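Local coordinates for protein shikimate 5'-dehydrogenase (Methanocaldococcus jannaschii, PDB 1NVT) that catalyses, as a shikimate dehydrogenase, the NADP-dependent interconversion of 3-dehydroshikimate and shikimate in the pathway to aromatic amino acids, at residues K35-N40 against T268-N273; I123-D128 against A148-I153. All blocks are in the same frame, centred on the assembly; numbering follows the deposited sequence.

In the fold
Two ways of fastening a loop to its neighbour appear here, one in each part of the enzyme. Contact 1 lies at the surface and joins distant parts of the sequence: the end of helix 26-36, in the substrate-binding domain, meets the turn between the C-terminal helices 253-268 and 274-285. Contact 2 is partly buried and local, linking the loop before strand 130-134 to the entry of strand 152-156 in the parallel sheet of the NADP-binding domain. Their centres are 30 Å apart and they share no element, although contact 2 is nested within the chain loop that contact 1 closes. Methyl groups and aliphatic chains carry the first; a salt bridge, an amide-to-carbonyl hydrogen bond and one backbone hydrogen bond carry the second.

Contact 1 (K35-N40 against T268-N273); sequences KDKGLN and TGVEPN
With CG of L39 turned away from its own carbonyl carbon (chi1 -71°) and chi2 extended, methyl CD1 is directed at the 268-273 turn, where it meets V270 CG2 tip to tip at 3.4 Å. The same L39 CD1 also lies 3.6 Å from T268 CG2, so one leucine methyl touches both residues. T268 keeps OG1 for its own turn: it accepts from V270 N at 3.3 Å in an ST turn and is also bonded to F264 O in helix 253-268. K37 bends at chi2 and then runs out straight, bringing its CE to 3.6 Å from E271 O and its NZ to 3.9 Å from N273 CB. NZ also pairs with D36 OD2 of its own segment at 3.5 Å, while that carboxylate oxygen approaches N273 CB at 3.5 Å. The Schellman motif ending helix 26-36, with G38 as its C-prime residue, leads the chain from these charged residues to L39. N273 meanwhile uses OD1 to cap helix 274-285 through V276 N. The polar groups described here thus find their partners on their own side of the interface, leaving van der Waals contact to join the two helix-ending turns.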
loop_
_atom_site.group_PDB
_atom_site.type_symbol
_atom_site.label_atom_id
_atom_site.label_comp_id
_atom_site.label_asym_id
_atom_site.label_seq_id
_atom_site.Cartn_x
_atom_site.Cartn_y
_atom_site.Cartn_z
ATOM N N LYS A 35 -13.677 -2.449 -6.106
ATOM C CA LYS A 35 -14.262 -3.752 -6.384
ATOM C C LYS A 35 -15.364 -3.636 -7.424
ATOM O O LYS A 35 -15.298 -4.263 -8.483
ATOM C CB LYS A 35 -14.846 -4.376 -5.119
ATOM C CG LYS A 35 -13.819 -4.870 -4.123
ATOM C CD LYS A 35 -14.313 -6.139 -3.431
ATOM C CE LYS A 35 -14.036 -7.383 -4.280
ATOM N NZ LYS A 35 -14.644 -7.354 -5.653
ATOM N N ASP A 36 -16.374 -2.827 -7.111
ATOM C CA ASP A 36 -17.514 -2.609 -7.997
ATOM C C ASP A 36 -17.098 -2.448 -9.458
ATOM O O ASP A 36 -17.642 -3.122 -10.334
ATOM C CB ASP A 36 -18.301 -1.370 -7.552
ATOM C CG ASP A 36 -19.615 -1.215 -8.301
ATOM O OD1 ASP A 36 -20.522 -2.053 -8.093
ATOM O OD2 ASP A 36 -19.737 -0.260 -9.099
ATOM N N LYS A 37 -16.140 -1.556 -9.714
ATOM C CA LYS A 37 -15.650 -1.309 -11.070
ATOM C C LYS A 37 -14.575 -2.313 -11.493
ATOM O O LYS A 37 -13.969 -2.176 -12.562
ATOM C CB LYS A 37 -15.096 0.119 -11.178
ATOM C CG LYS A 37 -15.977 1.081 -11.981
ATOM C CD LYS A 37 -17.400 1.136 -11.444
ATOM C CE LYS A 37 -18.328 1.852 -12.413
ATOM N NZ LYS A 37 -19.745 1.823 -11.939
ATOM N N GLY A 38 -14.345 -3.321 -10.651
ATOM C CA GLY A 38 -13.351 -4.344 -10.950
ATOM C C GLY A 38 -11.928 -3.847 -11.160
ATOM O O GLY A 38 -11.167 -4.437 -11.935
ATOM N N LEU A 39 -11.553 -2.766 -10.478
ATOM C CA LEU A 39 -10.205 -2.224 -10.615
ATOM C C LEU A 39 -9.277 -2.837 -9.576
ATOM O O LEU A 39 -9.664 -3.003 -8.413
ATOM C CB LEU A 39 -10.234 -0.706 -10.461
ATOM C CG LEU A 39 -10.879 0.027 -11.638
ATOM C CD1 LEU A 39 -11.087 1.493 -11.273
ATOM C CD2 LEU A 39 -9.998 -0.127 -12.888
ATOM N N ASN A 40 -8.058 -3.172 -9.999
ATOM C CA ASN A 40 -7.078 -3.791 -9.111
ATOM C C ASN A 40 -6.232 -2.761 -8.344
ATOM O O ASN A 40 -5.032 -2.605 -8.589
ATOM C CB ASN A 40 -6.172 -4.734 -9.912
ATOM C CG ASN A 40 -5.319 -5.633 -9.022
ATOM O OD1 ASN A 40 -4.477 -6.394 -9.512
ATOM N ND2 ASN A 40 -5.532 -5.554 -7.715
ATOM N N THR A 268 -7.837 6.557 -11.267
ATOM C CA THR A 268 -8.200 5.477 -12.175
ATOM C C THR A 268 -8.649 5.846 -13.582
ATOM O O THR A 268 -8.626 5.004 -14.486
ATOM C CB THR A 268 -9.317 4.634 -11.555
ATOM O OG1 THR A 268 -10.477 5.454 -11.366
ATOM C CG2 THR A 268 -8.879 4.084 -10.192
ATOM N N GLY A 269 -9.072 7.089 -13.773
ATOM C CA GLY A 269 -9.538 7.503 -15.082
ATOM C C GLY A 269 -10.956 7.013 -15.310
ATOM O O GLY A 269 -11.495 7.142 -16.408
ATOM N N VAL A 270 -11.565 6.445 -14.271
ATOM C CA VAL A 270 -12.927 5.939 -14.389
ATOM C C VAL A 270 -13.801 6.519 -13.292
ATOM O O VAL A 270 -13.333 6.756 -12.178
ATOM C CB VAL A 270 -12.984 4.387 -14.299
ATOM C CG1 VAL A 270 -11.920 3.773 -15.188
ATOM C CG2 VAL A 270 -12.812 3.934 -12.867
ATOM N N GLU A 271 -15.071 6.751 -13.609
ATOM C CA GLU A 271 -15.992 7.302 -12.629
ATOM C C GLU A 271 -16.563 6.186 -11.767
ATOM O O GLU A 271 -17.005 5.156 -12.265
ATOM C CB GLU A 271 -17.117 8.081 -13.315
ATOM C CG GLU A 271 -16.634 9.340 -14.022
ATOM C CD GLU A 271 -17.772 10.254 -14.451
ATOM O OE1 GLU A 271 -18.684 9.783 -15.165
ATOM O OE2 GLU A 271 -17.752 11.448 -14.074
ATOM N N PRO A 272 -16.551 6.382 -10.449
ATOM C CA PRO A 272 -17.057 5.394 -9.496
ATOM C C PRO A 272 -18.560 5.475 -9.257
ATOM O O PRO A 272 -19.193 6.495 -9.526
ATOM C CB PRO A 272 -16.251 5.706 -8.246
ATOM C CG PRO A 272 -16.149 7.211 -8.316
ATOM C CD PRO A 272 -15.878 7.500 -9.762
ATOM N N ASN A 273 -19.126 4.388 -8.746
ATOM C CA ASN A 273 -20.549 4.337 -8.455
ATOM C C ASN A 273 -20.836 5.021 -7.114
ATOM O O ASN A 273 -20.430 4.535 -6.055
ATOM C CB ASN A 273 -21.023 2.884 -8.415
ATOM C CG ASN A 273 -22.506 2.764 -8.138
ATOM O OD1 ASN A 273 -23.011 3.311 -7.153
ATOM N ND2 ASN A 273 -23.213 2.039 -8.999
#

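Contact 2 (I123-D128 against A148-I153); sequences IGRVKD and AKDNNI
In the Rossmann-type nucleotide-binding domain, the loop leading to strand 130-134 is fastened beside the entry of strand 152-156 by D150 and N151 meeting R125, V126 and D128. R125 NH2 bonds D150 OD1 at 3.1 Å as part of a salt bridge, nearly straight at 165°, with the oxygen at the edge of the guanidinium and in its plane. D150 OD2 has a second cation, R116 of helix 111-123, so the carboxylate is shared between two arginines. K127 crosses the aspartate at about a right angle, its CG 3.4 Å from D150 CB. Strands 130-134 and 152-156 are neighbours in the parallel sheet, joined through helix 138-147 in a beta-alpha-beta crossover, and the contact brings together the approaches to both. Here D128 N donates to D150 O at 2.6 Å, almost in line with the carbonyl. N151, with chi1 -76° setting CG beside its backbone N, reaches across V126: ND2 lies 3.2 Å from V126 CG1 and donates to V126 O at 3.0 Å. That donor stands above the carbonyl plane, 66° out of it. R116 NH2 also donates to V126 O, giving this buried residue's carbonyl two side-chain donors.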
loop_
_atom_site.group_PDB
_atom_site.type_symbol
_atom_site.label_atom_id
_atom_site.label_comp_id
_atom_site.label_asym_id
_atom_site.label_seq_id
_atom_site.Cartn_x
_atom_site.Cartn_y
_atom_site.Cartn_z
ATOM N N ILE A 123 -29.885 19.507 -6.717
ATOM C CA ILE A 123 -30.751 20.626 -7.107
ATOM C C ILE A 123 -30.362 21.247 -8.447
ATOM O O ILE A 123 -30.760 22.370 -8.760
ATOM C CB ILE A 123 -30.741 21.767 -6.050
ATOM C CG1 ILE A 123 -29.337 22.375 -5.953
ATOM C CG2 ILE A 123 -31.219 21.243 -4.698
ATOM C CD1 ILE A 123 -29.251 23.576 -5.032
ATOM N N GLY A 124 -29.578 20.519 -9.231
ATOM C CA GLY A 124 -29.163 21.016 -10.529
ATOM C C GLY A 124 -28.157 22.149 -10.489
ATOM O O GLY A 124 -27.890 22.732 -9.436
ATOM N N ARG A 125 -27.606 22.451 -11.662
ATOM C CA ARG A 125 -26.615 23.505 -11.857
ATOM C C ARG A 125 -26.817 24.685 -10.909
ATOM O O ARG A 125 -27.939 25.152 -10.718
ATOM C CB ARG A 125 -26.683 24.003 -13.303
ATOM C CG ARG A 125 -25.534 24.891 -13.737
ATOM C CD ARG A 125 -24.340 24.053 -14.158
ATOM N NE ARG A 125 -23.257 24.853 -14.732
ATOM C CZ ARG A 125 -22.511 25.717 -14.048
ATOM N NH1 ARG A 125 -21.550 26.394 -14.666
ATOM N NH2 ARG A 125 -22.717 25.903 -12.748
ATOM N N VAL A 126 -25.723 25.158 -10.316
ATOM C CA VAL A 126 -25.770 26.295 -9.403
ATOM C C VAL A 126 -24.901 27.439 -9.925
ATOM O O VAL A 126 -23.669 27.411 -9.842
ATOM C CB VAL A 126 -25.312 25.907 -7.978
ATOM C CG1 VAL A 126 -25.119 27.161 -7.128
ATOM C CG2 VAL A 126 -26.350 24.998 -7.336
ATOM N N LYS A 127 -25.573 28.442 -10.472
ATOM C CA LYS A 127 -24.920 29.616 -11.025
ATOM C C LYS A 127 -25.835 30.809 -10.750
ATOM O O LYS A 127 -27.055 30.654 -10.612
ATOM C CB LYS A 127 -24.706 29.423 -12.532
ATOM C CG LYS A 127 -23.758 30.424 -13.175
ATOM C CD LYS A 127 -23.393 30.036 -14.610
ATOM C CE LYS A 127 -24.569 30.170 -15.568
ATOM N NZ LYS A 127 -25.681 29.236 -15.246
ATOM N N ASP A 128 -25.237 31.992 -10.651
ATOM C CA ASP A 128 -25.986 33.216 -10.383
ATOM C C ASP A 128 -27.061 32.985 -9.328
ATOM O O ASP A 128 -28.245 32.854 -9.642
ATOM C CB ASP A 128 -26.621 33.735 -11.674
ATOM C CG ASP A 128 -25.587 34.108 -12.718
ATOM O OD1 ASP A 128 -25.967 34.293 -13.896
ATOM O OD2 ASP A 128 -24.390 34.220 -12.360
ATOM N N ALA A 148 -17.997 30.726 -5.678
ATOM C CA ALA A 148 -17.852 32.146 -5.984
ATOM C C ALA A 148 -17.513 32.348 -7.452
ATOM O O ALA A 148 -17.599 33.466 -7.967
ATOM C CB ALA A 148 -16.769 32.770 -5.115
ATOM N N LYS A 149 -17.125 31.265 -8.122
ATOM C CA LYS A 149 -16.776 31.333 -9.542
ATOM C C LYS A 149 -17.956 31.814 -10.381
ATOM O O LYS A 149 -17.773 32.497 -11.393
ATOM C CB LYS A 149 -16.337 29.959 -10.063
ATOM C CG LYS A 149 -15.026 29.450 -9.502
ATOM C CD LYS A 149 -14.672 28.100 -10.107
ATOM C CE LYS A 149 -13.285 27.647 -9.677
ATOM N NZ LYS A 149 -12.888 26.383 -10.361
ATOM N N ASP A 150 -19.162 31.457 -9.948
ATOM C CA ASP A 150 -20.367 31.812 -10.677
ATOM C C ASP A 150 -21.559 32.143 -9.785
ATOM O O ASP A 150 -22.709 32.087 -10.232
ATOM C CB ASP A 150 -20.736 30.663 -11.617
ATOM C CG ASP A 150 -21.017 29.366 -10.874
ATOM O OD1 ASP A 150 -21.114 28.314 -11.536
ATOM O OD2 ASP A 150 -21.150 29.396 -9.631
ATOM N N ASN A 151 -21.297 32.480 -8.528
ATOM C CA ASN A 151 -22.376 32.823 -7.610
ATOM C C ASN A 151 -22.032 33.986 -6.693
ATOM O O ASN A 151 -20.871 34.372 -6.541
ATOM C CB ASN A 151 -22.758 31.620 -6.741
ATOM C CG ASN A 151 -23.576 30.586 -7.489
ATOM O OD1 ASN A 151 -24.737 30.822 -7.829
ATOM N ND2 ASN A 151 -22.975 29.427 -7.746
ATOM N N ASN A 152 -23.072 34.552 -6.097
ATOM C CA ASN A 152 -22.917 35.638 -5.144
ATOM C C ASN A 152 -22.811 34.920 -3.805
ATOM O O ASN A 152 -23.751 34.244 -3.378
ATOM C CB ASN A 152 -24.152 36.543 -5.151
ATOM C CG ASN A 152 -24.290 37.342 -6.437
ATOM O OD1 ASN A 152 -25.348 37.917 -6.709
ATOM N ND2 ASN A 152 -23.217 37.392 -7.231
ATOM N N ILE A 153 -21.666 35.047 -3.150
ATOM C CA ILE A 153 -21.478 34.379 -1.872
ATOM C C ILE A 153 -21.247 35.368 -0.743
ATOM O O ILE A 153 -20.644 36.429 -0.934
ATOM C CB ILE A 153 -20.278 33.399 -1.920
ATOM C CG1 ILE A 153 -18.966 34.180 -2.053
ATOM C CG2 ILE A 153 -20.421 32.454 -3.110
ATOM C CD1 ILE A 153 -17.725 33.319 -1.934
#